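Local coordinates for NAD-dependent aldehyde dehydrogenase (Sinorhizobium meliloti, PDB 3U4J), which probably oxidises aldehydes to carboxylic acids with NAD or NADP as electron acceptor, working as a tetrameric member of the aldehyde dehydrogenase family, at residues S431-S436 and R453-S458; I278-A283 and L411-A416; G37-R42 and V52-E57; Y23-D28 and N222-Y227. All blocks are in the same frame, centred on the assembly; numbering follows the deposited sequence.

Contact 1 of 4, residues S431-S436 and R453-S458; sequences SASVWS and RCWINS
Strands 431-435 and 453-456 run side by side in the same direction, their axes 4.7 Å apart and 13° from parallel. Ser431, Ala432, Ser433 and Val434 pair in turn with Arg453, Cys454, Trp455 and Ile456. Helix 439-448 connects them in a beta-alpha-beta crossover, and Val434 and Cys454 pack against it. Four backbone bonds join the strands; the shortest, Asn457 N to Val434 O (2.7 Å), is nearly straight at 163°. Past it, Asn457 takes up a left-handed backbone conformation that turns the chain back over Trp435. Its CA makes a CH-pi contact 3.8 Å from the centroid of the six-membered ring of Trp435, and Ser458 N lies over the same face. Ser433 OG sits beside its own backbone N (chi1 -71°), where it donates to Ser458 O at 2.9 Å in the carbonyl plane. Ser431 CB meets the edge of the Trp455 ring, 3.9 Å from CZ3. The indole N-H groups are bonded outside the pair, Trp435 NE1 to Gln277 and Trp455 NE1 to Asp461 O. Backbone bonds thus knit the two strands into a buried sheet that runs on into a second subunit, and the Ser433 hydroxyl satisfies the carbonyl of Ser458 in the turn that leaves it.

Contact 2 of 4, residues I278-A283 and L411-A416; sequences IVFADA and LTFKTA
The carbonyl O of Phe280 takes the N-H of Ala283 at 2.9 Å, closing a type I beta turn just after strand 275-279. Across from it stands Phe413, at the end of strand 407-413. Both strands belong to one alpha/beta sheet, with strand 307-313 between them, and at the C-terminal ends of the strands Phe280 and Phe413 both pack on Gln313 of that middle strand. No hydrogen bond crosses the contact. Phe413 directs its ring edge at the face of Phe280 in an offset edge-to-face pair, centroids 5.2 Å apart and planes at 76°. Phe413 CZ lies 3.6 Å above the Phe280 plane, toward the rim. With CG of Phe413 lodged between its backbone N and carbonyl carbon (chi1 68°), the ring also reaches Ile278, whose CG2 comes within 3.7 Å of Phe413 CE2. Leu422 and Ala419 of helix 416-424 pack on Phe413 as well. An alanine in place of Phe280 would remove the ring face that receives this edge and is likely to open a gap beside Phe413 and Ala416. Thr415 caps that helix, its OG1 bonded to Glu418 N, and the first helical residue, Ala416, sets its CB 3.7 Å from Phe280 CE1.

Contact 3 of 4, residues G37-R42 and V52-E57; sequences GSTIDR and VGTWPE
A beta hairpin with a classic bulge pairs Ile40 with Trp55 and Arg42 with Gly53, its strands 39-43 and 51-56 running antiparallel beside the calcium site. The metal is bound at Leu17 and Glu50, and the side chain of Val52 lies about 6 Å from the ion. At the bulge Val52 and Gly53 both face Arg42: its carbonyl O accepts Val52 N at 2.8 Å and, weakly, Gly53 N at 3.4 Å. Arg42 N returns a bond to Gly53 O. Lacking a side chain, Gly53 leaves room for the six-membered part of the Trp55 indole, whose CH2 reaches Arg42 CB at 3.6 Å. Trp55 holds an unusual first torsion (chi1 32°), which lays its ring along the face that carries Ile40 and Arg42, with Ile40 O over one side of the indole. The chain of Arg42 bends at chi2 and carries its guanidinium away to the carbonyls of Glu112 and Ile347. On the other face of the hairpin Asp41 and Thr54 lie alongside each other. At the open end Glu57 N donates to Ser38 O, and Ser38 OG to Glu57 OE1 from above the carboxylate plane; Glu57 CB also packs on the CG1-CD1 arm of Ile40. Trp55 NE1 bonds Glu198 O, while Ile40 CG2 sits 3.9 Å from that same nitrogen.

Contact 4 of 4, residues Y23-D28 and N222-Y227; sequences YQMLVD and NVVTGY
Leu26 and Val223 form the close-knit part of this contact, an antiparallel hydrogen-bonded pair: Leu26 N gives to Val223 O at 3.0 Å and Val223 N to Leu26 O at 2.8 Å. Next to them Asn222 grips the backbone just past strand 25-27. With CG beside its backbone N (chi1 -55°), it presents OD1 to Asp28 N at 2.9 Å, in a nearly straight bond of 172°. Asn222 ND2 turns to Gly219 O and Val192 O, so the amide is held at both ends. A leucine at Asn222 would probably leave Asp28 N without its acceptor and take the ND2 donor from Gly219 O and Val192 O. Packing is tight around Met25, modelled as selenomethionine, whose SE lies 3.9 Å from Val224 CB and whose CG touches Thr225 OG1, a hydroxyl itself bonded to Pro56 O; Thr225 N, buried here, has no partner in the model. It slackens at partly exposed Val27, whose CG2 only approaches Val224 CG1 at 4.4 Å, and at partly exposed Asp28, salt-bridged to Lys72. Strand 25-27 thus lies beside strand 221-223, itself paired with strand 191-195 in what is probably the cofactor-binding domain; helix 202-214 meets Leu26 and Val223, and helix 60-75 meets Asn222 and Val224.

How the contacts relate
The four contacts form two pairs set on opposite sides of the chain's centre, contacts 1 and 3 having centres 40 Å apart. Contacts 1 and 2 both reach one sheet, probably that of the catalytic domain as in relatives: strands 275-279 and 431-435 are neighbours, Trp435 N probably bonds Ile278 O at 2.7 Å, and Val434 packs on Phe280. Contacts 3 and 4, with centres 11 Å apart, join where Pro56 O meets Thr225 OG1 at 2.7 Å and where Tyr23 N probably bonds Thr54 O at 2.8 Å. Along the chain, contact 3 is nested within the loop closed by contact 4. Contact 3 is next to the calcium ion; the other three lie away from it.

Contact 1 of 4, residues S431-S436 and R453-S458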
loop_
_atom_site.group_PDB
_atom_site.type_symbol
_atom_site.label_atom_id
_atom_site.label_comp_id
_atom_site.label_asym_id
_atom_site.label_seq_id
_atom_site.Cartn_x
_atom_site.Cartn_y
_atom_site.Cartn_z
ATOM N N SER A 431 -19.067 -13.564 -11.428
ATOM C CA SER A 431 -19.309 -13.883 -10.038
ATOM C C SER A 431 -19.415 -15.387 -9.758
ATOM O O SER A 431 -19.562 -16.191 -10.679
ATOM C CB SER A 431 -20.589 -13.181 -9.576
ATOM O OG SER A 431 -21.736 -13.837 -10.086
ATOM N N ALA A 432 -19.381 -15.753 -8.476
ATOM C CA ALA A 432 -19.571 -17.147 -8.056
ATOM C C ALA A 432 -19.750 -17.160 -6.556
ATOM O O ALA A 432 -19.182 -16.322 -5.861
ATOM C CB ALA A 432 -18.348 -18.000 -8.445
ATOM N N SER A 433 -20.558 -18.096 -6.061
ATOM C CA SER A 433 -20.682 -18.331 -4.638
ATOM C C SER A 433 -20.392 -19.788 -4.328
ATOM O O SER A 433 -20.785 -20.662 -5.093
ATOM C CB SER A 433 -22.110 -18.086 -4.172
ATOM O OG SER A 433 -22.427 -16.717 -4.189
ATOM N N VAL A 434 -19.764 -20.030 -3.178
ATOM C CA VAL A 434 -19.563 -21.377 -2.629
ATOM C C VAL A 434 -20.249 -21.444 -1.264
ATOM O O VAL A 434 -20.039 -20.562 -0.401
ATOM C CB VAL A 434 -18.062 -21.751 -2.517
ATOM C CG1 VAL A 434 -17.893 -23.112 -1.829
ATOM C CG2 VAL A 434 -17.440 -21.793 -3.898
ATOM N N TRP A 435 -21.115 -22.448 -1.097
ATOM C CA TRP A 435 -21.756 -22.730 0.192
ATOM C C TRP A 435 -21.215 -24.030 0.799
ATOM O O TRP A 435 -21.378 -25.100 0.216
ATOM C CB TRP A 435 -23.279 -22.806 0.030
ATOM C CG TRP A 435 -23.931 -21.506 -0.477
ATOM C CD1 TRP A 435 -23.955 -21.056 -1.753
ATOM C CD2 TRP A 435 -24.627 -20.523 0.314
ATOM N NE1 TRP A 435 -24.641 -19.846 -1.823
ATOM C CE2 TRP A 435 -25.067 -19.507 -0.567
ATOM C CE3 TRP A 435 -24.946 -20.421 1.678
ATOM C CZ2 TRP A 435 -25.789 -18.384 -0.128
ATOM C CZ3 TRP A 435 -25.677 -19.320 2.110
ATOM C CH2 TRP A 435 -26.079 -18.307 1.207
ATOM N N SER A 436 -20.548 -23.926 1.954
ATOM C CA SER A 436 -19.914 -25.072 2.622
ATOM C C SER A 436 -19.521 -24.645 4.028
ATOM O O SER A 436 -19.236 -23.464 4.257
ATOM C CB SER A 436 -18.689 -25.560 1.845
ATOM O OG SER A 436 -18.001 -26.571 2.578
ATOM N N ARG A 453 -15.781 -11.568 -8.636
ATOM C CA ARG A 453 -16.645 -11.191 -7.521
ATOM C C ARG A 453 -17.120 -12.500 -6.907
ATOM O O ARG A 453 -17.959 -13.202 -7.499
ATOM C CB ARG A 453 -17.845 -10.345 -8.002
ATOM C CG ARG A 453 -17.444 -9.041 -8.703
ATOM C CD ARG A 453 -18.645 -8.282 -9.262
ATOM N NE ARG A 453 -19.481 -7.664 -8.202
ATOM C CZ ARG A 453 -20.421 -6.742 -8.446
ATOM N NH1 ARG A 453 -20.589 -6.290 -9.685
ATOM N NH2 ARG A 453 -21.156 -6.226 -7.460
ATOM N N CYS A 454 -16.543 -12.858 -5.757
ATOM C CA CYS A 454 -16.800 -14.162 -5.171
ATOM C C CYS A 454 -17.422 -14.013 -3.814
ATOM O O CYS A 454 -17.212 -12.991 -3.147
ATOM C CB CYS A 454 -15.477 -14.932 -5.070
ATOM S SG CYS A 454 -14.935 -15.555 -6.660
ATOM N N TRP A 455 -18.198 -15.027 -3.415
ATOM C CA TRP A 455 -18.848 -15.030 -2.123
ATOM C C TRP A 455 -18.718 -16.438 -1.525
ATOM O O TRP A 455 -18.768 -17.434 -2.263
ATOM C CB TRP A 455 -20.342 -14.748 -2.237
ATOM C CG TRP A 455 -20.734 -13.360 -2.380
ATOM C CD1 TRP A 455 -21.194 -12.543 -1.397
ATOM C CD2 TRP A 455 -20.737 -12.595 -3.587
ATOM N NE1 TRP A 455 -21.499 -11.299 -1.918
ATOM C CE2 TRP A 455 -21.226 -11.308 -3.264
ATOM C CE3 TRP A 455 -20.372 -12.869 -4.916
ATOM C CZ2 TRP A 455 -21.344 -10.281 -4.220
ATOM C CZ3 TRP A 455 -20.513 -11.852 -5.869
ATOM C CH2 TRP A 455 -20.993 -10.577 -5.509
ATOM N N ILE A 456 -18.542 -16.502 -0.209
ATOM C CA ILE A 456 -18.671 -17.776 0.503
ATOM C C ILE A 456 -19.874 -17.674 1.433
ATOM O O ILE A 456 -19.973 -16.708 2.198
ATOM C CB ILE A 456 -17.357 -18.169 1.296
ATOM C CG1 ILE A 456 -16.265 -18.600 0.315
ATOM C CG2 ILE A 456 -17.651 -19.351 2.287
ATOM C CD1 ILE A 456 -14.900 -18.828 0.932
ATOM N N ASN A 457 -20.802 -18.637 1.351
ATOM C CA ASN A 457 -21.976 -18.664 2.249
ATOM C C ASN A 457 -22.813 -17.384 2.201
ATOM O O ASN A 457 -23.344 -16.899 3.223
ATOM C CB ASN A 457 -21.551 -18.985 3.692
ATOM C CG ASN A 457 -20.922 -20.371 3.824
ATOM O OD1 ASN A 457 -20.037 -20.597 4.672
ATOM N ND2 ASN A 457 -21.372 -21.305 2.994
ATOM N N SER A 458 -22.889 -16.812 1.009
ATOM C CA SER A 458 -23.578 -15.557 0.814
ATOM C C SER A 458 -23.698 -15.334 -0.693
ATOM O O SER A 458 -23.150 -16.095 -1.497
ATOM C CB SER A 458 -22.799 -14.405 1.498
ATOM O OG SER A 458 -21.418 -14.495 1.209
#

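Contact 2 of 4, residues I278-A283 and L411-A416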
loop_
_atom_site.group_PDB
_atom_site.type_symbol
_atom_site.label_atom_id
_atom_site.label_comp_id
_atom_site.label_asym_id
_atom_site.label_seq_id
_atom_site.Cartn_x
_atom_site.Cartn_y
_atom_site.Cartn_z
ATOM N N ILE A 278 -22.355 -22.848 -5.849
ATOM C CA ILE A 278 -21.974 -24.244 -5.609
ATOM C C ILE A 278 -22.368 -24.532 -4.185
ATOM O O ILE A 278 -21.928 -23.824 -3.277
ATOM C CB ILE A 278 -20.441 -24.477 -5.739
ATOM C CG1 ILE A 278 -19.911 -24.138 -7.148
ATOM C CG2 ILE A 278 -20.108 -25.965 -5.444
ATOM C CD1 ILE A 278 -20.085 -22.675 -7.557
ATOM N N VAL A 279 -23.210 -25.554 -4.011
ATOM C CA VAL A 279 -23.710 -25.945 -2.719
ATOM C C VAL A 279 -23.224 -27.364 -2.417
ATOM O O VAL A 279 -23.622 -28.358 -3.067
ATOM C CB VAL A 279 -25.234 -25.872 -2.629
ATOM C CG1 VAL A 279 -25.706 -26.114 -1.176
ATOM C CG2 VAL A 279 -25.710 -24.518 -3.107
ATOM N N PHE A 280 -22.325 -27.425 -1.439
ATOM C CA PHE A 280 -21.769 -28.688 -0.990
ATOM C C PHE A 280 -22.665 -29.323 0.021
ATOM O O PHE A 280 -23.432 -28.638 0.713
ATOM C CB PHE A 280 -20.360 -28.472 -0.414
ATOM C CG PHE A 280 -19.347 -28.244 -1.465
ATOM C CD1 PHE A 280 -18.769 -29.312 -2.129
ATOM C CD2 PHE A 280 -18.978 -26.943 -1.828
ATOM C CE1 PHE A 280 -17.815 -29.100 -3.128
ATOM C CE2 PHE A 280 -18.030 -26.718 -2.822
ATOM C CZ PHE A 280 -17.433 -27.799 -3.460
ATOM N N ALA A 281 -22.545 -30.648 0.108
ATOM C CA ALA A 281 -23.344 -31.459 1.013
ATOM C C ALA A 281 -23.280 -30.984 2.461
ATOM O O ALA A 281 -24.240 -31.154 3.215
ATOM C CB ALA A 281 -22.925 -32.940 0.902
ATOM N N ASP A 282 -22.180 -30.346 2.857
ATOM C CA ASP A 282 -22.047 -29.890 4.241
ATOM C C ASP A 282 -22.467 -28.432 4.450
ATOM O O ASP A 282 -22.148 -27.835 5.480
ATOM C CB ASP A 282 -20.613 -30.115 4.755
ATOM C CG ASP A 282 -19.581 -29.340 3.970
ATOM O OD1 ASP A 282 -19.920 -28.344 3.274
ATOM O OD2 ASP A 282 -18.409 -29.742 4.043
ATOM N N ALA A 283 -23.179 -27.849 3.487
ATOM C CA ALA A 283 -23.673 -26.480 3.650
ATOM C C ALA A 283 -24.793 -26.388 4.706
ATOM O O ALA A 283 -25.424 -27.406 5.056
ATOM C CB ALA A 283 -24.139 -25.901 2.308
ATOM N N LEU A 411 -27.680 -28.127 -12.040
ATOM C CA LEU A 411 -26.832 -29.250 -12.422
ATOM C C LEU A 411 -26.253 -29.856 -11.132
ATOM O O LEU A 411 -26.058 -29.139 -10.134
ATOM C CB LEU A 411 -25.680 -28.779 -13.323
ATOM C CG LEU A 411 -25.927 -28.072 -14.658
ATOM C CD1 LEU A 411 -26.143 -26.541 -14.519
ATOM C CD2 LEU A 411 -24.763 -28.360 -15.603
ATOM N N THR A 412 -25.992 -31.163 -11.127
ATOM C CA THR A 412 -25.454 -31.815 -9.928
ATOM C C THR A 412 -23.986 -32.166 -10.143
ATOM O O THR A 412 -23.517 -32.246 -11.279
ATOM C CB THR A 412 -26.236 -33.140 -9.541
ATOM O OG1 THR A 412 -26.148 -34.070 -10.624
ATOM C CG2 THR A 412 -27.707 -32.874 -9.259
ATOM N N PHE A 413 -23.253 -32.377 -9.051
ATOM C CA PHE A 413 -21.875 -32.820 -9.151
ATOM C C PHE A 413 -21.603 -33.746 -7.977
ATOM O O PHE A 413 -22.338 -33.748 -6.995
ATOM C CB PHE A 413 -20.901 -31.624 -9.123
ATOM C CG PHE A 413 -20.856 -30.911 -7.792
ATOM C CD1 PHE A 413 -19.967 -31.311 -6.808
ATOM C CD2 PHE A 413 -21.707 -29.838 -7.525
ATOM C CE1 PHE A 413 -19.918 -30.667 -5.573
ATOM C CE2 PHE A 413 -21.671 -29.188 -6.298
ATOM C CZ PHE A 413 -20.780 -29.605 -5.308
ATOM N N LYS A 414 -20.541 -34.528 -8.079
ATOM C CA LYS A 414 -20.143 -35.413 -6.979
ATOM C C LYS A 414 -18.966 -34.872 -6.172
ATOM O O LYS A 414 -18.977 -34.982 -4.946
ATOM C CB LYS A 414 -19.863 -36.818 -7.515
ATOM C CG LYS A 414 -19.845 -37.937 -6.451
ATOM C CD LYS A 414 -20.640 -39.192 -6.936
ATOM C CE LYS A 414 -20.441 -39.442 -8.453
ATOM N NZ LYS A 414 -21.731 -39.737 -9.181
ATOM N N THR A 415 -17.957 -34.289 -6.834
ATOM C CA THR A 415 -16.723 -33.886 -6.107
ATOM C C THR A 415 -16.405 -32.399 -6.240
ATOM O O THR A 415 -16.813 -31.759 -7.193
ATOM C CB THR A 415 -15.481 -34.658 -6.620
ATOM O OG1 THR A 415 -15.196 -34.225 -7.956
ATOM C CG2 THR A 415 -15.722 -36.179 -6.605
ATOM N N ALA A 416 -15.638 -31.856 -5.305
ATOM C CA ALA A 416 -15.210 -30.460 -5.451
ATOM C C ALA A 416 -14.490 -30.235 -6.794
ATOM O O ALA A 416 -14.765 -29.240 -7.479
ATOM C CB ALA A 416 -14.379 -30.004 -4.275
#

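Contact 3 of 4, residues G37-R42 and V52-E57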
loop_
_atom_site.group_PDB
_atom_site.type_symbol
_atom_site.label_atom_id
_atom_site.label_comp_id
_atom_site.label_asym_id
_atom_site.label_seq_id
_atom_site.Cartn_x
_atom_site.Cartn_y
_atom_site.Cartn_z
ATOM N N GLY A 37 -35.395 19.078 -30.011
ATOM C CA GLY A 37 -36.593 18.969 -29.178
ATOM C C GLY A 37 -37.151 17.561 -29.114
ATOM O O GLY A 37 -38.209 17.347 -28.517
ATOM N N SER A 38 -36.472 16.595 -29.750
ATOM C CA SER A 38 -37.006 15.221 -29.761
ATOM C C SER A 38 -36.835 14.599 -28.355
ATOM O O SER A 38 -35.897 14.943 -27.632
ATOM C CB SER A 38 -36.342 14.369 -30.857
ATOM O OG SER A 38 -36.844 13.018 -30.843
ATOM N N THR A 39 -37.775 13.754 -27.964
ATOM C CA THR A 39 -37.761 13.123 -26.640
ATOM C C THR A 39 -38.121 11.641 -26.749
ATOM O O THR A 39 -38.561 11.165 -27.813
ATOM C CB THR A 39 -38.751 13.801 -25.653
ATOM O OG1 THR A 39 -40.082 13.622 -26.143
ATOM C CG2 THR A 39 -38.467 15.307 -25.481
ATOM N N ILE A 40 -37.914 10.918 -25.649
ATOM C CA ILE A 40 -38.195 9.481 -25.548
ATOM C C ILE A 40 -39.060 9.328 -24.325
ATOM O O ILE A 40 -38.783 9.947 -23.309
ATOM C CB ILE A 40 -36.878 8.661 -25.313
ATOM C CG1 ILE A 40 -36.015 8.674 -26.573
ATOM C CG2 ILE A 40 -37.177 7.179 -24.901
ATOM C CD1 ILE A 40 -34.542 8.391 -26.299
ATOM N N ASP A 41 -40.115 8.543 -24.421
ATOM C CA ASP A 41 -40.962 8.277 -23.264
ATOM C C ASP A 41 -40.588 6.920 -22.658
ATOM O O ASP A 41 -40.160 6.007 -23.374
ATOM C CB ASP A 41 -42.438 8.192 -23.688
ATOM C CG ASP A 41 -43.040 9.542 -24.114
ATOM O OD1 ASP A 41 -42.503 10.628 -23.823
ATOM O OD2 ASP A 41 -44.123 9.509 -24.734
ATOM N N ARG A 42 -40.796 6.796 -21.353
ATOM C CA ARG A 42 -40.704 5.517 -20.655
ATOM C C ARG A 42 -42.075 5.147 -20.083
ATOM O O ARG A 42 -42.631 5.874 -19.265
ATOM C CB ARG A 42 -39.676 5.578 -19.491
ATOM C CG ARG A 42 -39.638 4.321 -18.644
ATOM C CD ARG A 42 -39.388 3.086 -19.501
ATOM N NE ARG A 42 -38.958 1.938 -18.695
ATOM C CZ ARG A 42 -38.954 0.674 -19.119
ATOM N NH1 ARG A 42 -39.384 0.378 -20.346
ATOM N NH2 ARG A 42 -38.542 -0.301 -18.302
ATOM N N VAL A 52 -44.193 7.254 -17.348
ATOM C CA VAL A 52 -43.582 7.669 -16.070
ATOM C C VAL A 52 -42.364 8.552 -16.210
ATOM O O VAL A 52 -41.903 9.123 -15.216
ATOM C CB VAL A 52 -43.230 6.436 -15.163
ATOM C CG1 VAL A 52 -44.494 5.744 -14.728
ATOM C CG2 VAL A 52 -42.290 5.458 -15.897
ATOM N N GLY A 53 -41.819 8.657 -17.415
ATOM C CA GLY A 53 -40.746 9.597 -17.649
ATOM C C GLY A 53 -40.579 9.948 -19.113
ATOM O O GLY A 53 -40.913 9.153 -19.992
ATOM N N THR A 54 -40.060 11.139 -19.369
ATOM C CA THR A 54 -39.582 11.496 -20.705
ATOM C C THR A 54 -38.352 12.366 -20.636
ATOM O O THR A 54 -38.213 13.206 -19.747
ATOM C CB THR A 54 -40.696 12.076 -21.701
ATOM O OG1 THR A 54 -40.320 13.350 -22.262
ATOM C CG2 THR A 54 -42.099 12.054 -21.156
ATOM N N TRP A 55 -37.428 12.103 -21.553
ATOM C CA TRP A 55 -36.158 12.795 -21.584
ATOM C C TRP A 55 -35.744 12.986 -23.030
ATOM O O TRP A 55 -36.291 12.310 -23.915
ATOM C CB TRP A 55 -35.066 11.992 -20.820
ATOM C CG TRP A 55 -35.267 10.524 -20.890
ATOM C CD1 TRP A 55 -34.954 9.707 -21.930
ATOM C CD2 TRP A 55 -35.871 9.701 -19.900
ATOM N NE1 TRP A 55 -35.318 8.429 -21.658
ATOM C CE2 TRP A 55 -35.876 8.388 -20.405
ATOM C CE3 TRP A 55 -36.407 9.945 -18.629
ATOM C CZ2 TRP A 55 -36.391 7.314 -19.692
ATOM C CZ3 TRP A 55 -36.910 8.866 -17.900
ATOM C CH2 TRP A 55 -36.898 7.570 -18.436
ATOM N N PRO A 56 -34.739 13.842 -23.276
ATOM C CA PRO A 56 -34.382 14.127 -24.650
ATOM C C PRO A 56 -33.834 12.918 -25.384
ATOM O O PRO A 56 -33.286 11.970 -24.761
ATOM C CB PRO A 56 -33.289 15.197 -24.523
ATOM C CG PRO A 56 -33.608 15.895 -23.248
ATOM C CD PRO A 56 -34.041 14.745 -22.341
ATOM N N GLU A 57 -34.006 12.953 -26.702
ATOM C CA GLU A 57 -33.357 12.004 -27.569
ATOM C C GLU A 57 -32.169 12.752 -28.133
ATOM O O GLU A 57 -32.336 13.550 -29.061
ATOM C CB GLU A 57 -34.311 11.567 -28.690
ATOM C CG GLU A 57 -33.638 10.668 -29.725
ATOM C CD GLU A 57 -34.538 10.328 -30.938
ATOM O OE1 GLU A 57 -35.727 10.750 -31.002
ATOM O OE2 GLU A 57 -34.015 9.637 -31.836
#

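Contact 4 of 4, residues Y23-D28 and N222-Y227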
loop_
_atom_site.group_PDB
_atom_site.type_symbol
_atom_site.label_atom_id
_atom_site.label_comp_id
_atom_site.label_asym_id
_atom_site.label_seq_id
_atom_site.Cartn_x
_atom_site.Cartn_y
_atom_site.Cartn_z
ATOM N N TYR A 23 -37.855 15.296 -17.946
ATOM C CA TYR A 23 -36.489 15.587 -17.520
ATOM C C TYR A 23 -35.692 16.217 -18.635
ATOM O O TYR A 23 -35.997 16.014 -19.809
ATOM C CB TYR A 23 -35.744 14.309 -17.133
ATOM C CG TYR A 23 -36.361 13.501 -16.015
ATOM C CD1 TYR A 23 -35.925 13.647 -14.694
ATOM C CD2 TYR A 23 -37.341 12.553 -16.297
ATOM C CE1 TYR A 23 -36.497 12.882 -13.655
ATOM C CE2 TYR A 23 -37.909 11.781 -15.285
ATOM C CZ TYR A 23 -37.478 11.965 -13.964
ATOM O OH TYR A 23 -38.050 11.209 -12.995
ATOM N N GLN A 24 -34.649 16.954 -18.258
ATOM C CA GLN A 24 -33.733 17.542 -19.220
ATOM C C GLN A 24 -32.306 17.019 -19.040
ATOM O O GLN A 24 -31.904 16.616 -17.925
ATOM C CB GLN A 24 -33.752 19.061 -19.085
ATOM C CG GLN A 24 -35.046 19.733 -19.620
ATOM C CD GLN A 24 -34.956 21.234 -19.499
ATOM O OE1 GLN A 24 -34.891 21.781 -18.386
ATOM N NE2 GLN A 24 -34.900 21.914 -20.639
HETATM N N MSE A 25 -31.540 17.042 -20.131
HETATM C CA MSE A 25 -30.110 16.762 -20.056
HETATM C C MSE A 25 -29.436 17.817 -19.206
HETATM O O MSE A 25 -30.023 18.870 -18.932
HETATM C CB MSE A 25 -29.495 16.691 -21.452
HETATM C CG MSE A 25 -30.053 15.525 -22.265
HETATM SE SE MSE A 25 -29.056 15.364 -23.958
HETATM C CE MSE A 25 -29.930 16.712 -25.033
ATOM N N LEU A 26 -28.223 17.547 -18.756
ATOM C CA LEU A 26 -27.533 18.555 -17.980
ATOM C C LEU A 26 -26.124 18.672 -18.506
ATOM O O LEU A 26 -25.342 17.756 -18.390
ATOM C CB LEU A 26 -27.629 18.229 -16.482
ATOM C CG LEU A 26 -26.921 18.967 -15.326
ATOM C CD1 LEU A 26 -26.186 20.225 -15.638
ATOM C CD2 LEU A 26 -27.872 19.106 -14.114
ATOM N N VAL A 27 -25.816 19.823 -19.104
ATOM C CA VAL A 27 -24.551 20.053 -19.767
ATOM C C VAL A 27 -23.988 21.410 -19.366
ATOM O O VAL A 27 -24.671 22.429 -19.495
ATOM C CB VAL A 27 -24.749 19.978 -21.308
ATOM C CG1 VAL A 27 -23.470 20.308 -22.047
ATOM C CG2 VAL A 27 -25.242 18.577 -21.710
ATOM N N ASP A 28 -22.753 21.417 -18.880
ATOM C CA ASP A 28 -22.040 22.637 -18.477
ATOM C C ASP A 28 -22.870 23.392 -17.452
ATOM O O ASP A 28 -22.972 24.624 -17.499
ATOM C CB ASP A 28 -21.732 23.545 -19.697
ATOM C CG ASP A 28 -20.615 24.514 -19.430
ATOM O OD1 ASP A 28 -19.815 24.251 -18.505
ATOM O OD2 ASP A 28 -20.495 25.533 -20.170
ATOM N N ASN A 222 -21.886 15.845 -16.297
ATOM C CA ASN A 222 -22.875 16.143 -17.336
ATOM C C ASN A 222 -23.648 14.862 -17.597
ATOM O O ASN A 222 -23.093 13.767 -17.429
ATOM C CB ASN A 222 -22.149 16.514 -18.642
ATOM C CG ASN A 222 -21.172 17.641 -18.456
ATOM O OD1 ASN A 222 -21.562 18.798 -18.433
ATOM N ND2 ASN A 222 -19.887 17.311 -18.327
ATOM N N VAL A 223 -24.902 14.984 -18.032
ATOM C CA VAL A 223 -25.683 13.798 -18.366
ATOM C C VAL A 223 -26.384 14.019 -19.707
ATOM O O VAL A 223 -27.002 15.060 -19.908
ATOM C CB VAL A 223 -26.751 13.471 -17.301
ATOM C CG1 VAL A 223 -27.522 12.187 -17.638
ATOM C CG2 VAL A 223 -26.085 13.235 -15.986
ATOM N N VAL A 224 -26.322 13.001 -20.570
ATOM C CA VAL A 224 -27.006 13.014 -21.857
ATOM C C VAL A 224 -27.889 11.771 -21.930
ATOM O O VAL A 224 -27.590 10.746 -21.303
ATOM C CB VAL A 224 -26.008 13.090 -23.051
ATOM C CG1 VAL A 224 -25.285 14.427 -23.056
ATOM C CG2 VAL A 224 -24.991 11.937 -23.011
ATOM N N THR A 225 -28.987 11.875 -22.670
ATOM C CA THR A 225 -29.952 10.793 -22.774
ATOM C C THR A 225 -30.267 10.532 -24.251
ATOM O O THR A 225 -30.105 11.417 -25.118
ATOM C CB THR A 225 -31.249 11.110 -21.992
ATOM O OG1 THR A 225 -31.836 12.331 -22.488
ATOM C CG2 THR A 225 -30.943 11.279 -20.479
ATOM N N GLY A 226 -30.722 9.327 -24.538
ATOM C CA GLY A 226 -30.958 8.965 -25.919
ATOM C C GLY A 226 -30.876 7.469 -26.123
ATOM O O GLY A 226 -30.788 6.686 -25.148
ATOM N N TYR A 227 -30.888 7.059 -27.391
ATOM C CA TYR A 227 -30.753 5.636 -27.672
ATOM C C TYR A 227 -29.303 5.198 -27.494
ATOM O O TYR A 227 -28.433 6.035 -27.162
ATOM C CB TYR A 227 -31.319 5.315 -29.062
ATOM C CG TYR A 227 -32.802 5.530 -29.113
ATOM C CD1 TYR A 227 -33.670 4.665 -28.450
ATOM C CD2 TYR A 227 -33.349 6.605 -29.817
ATOM C CE1 TYR A 227 -35.054 4.867 -28.491
ATOM C CE2 TYR A 227 -34.733 6.812 -29.860
ATOM C CZ TYR A 227 -35.570 5.937 -29.204
ATOM O OH TYR A 227 -36.944 6.115 -29.242
#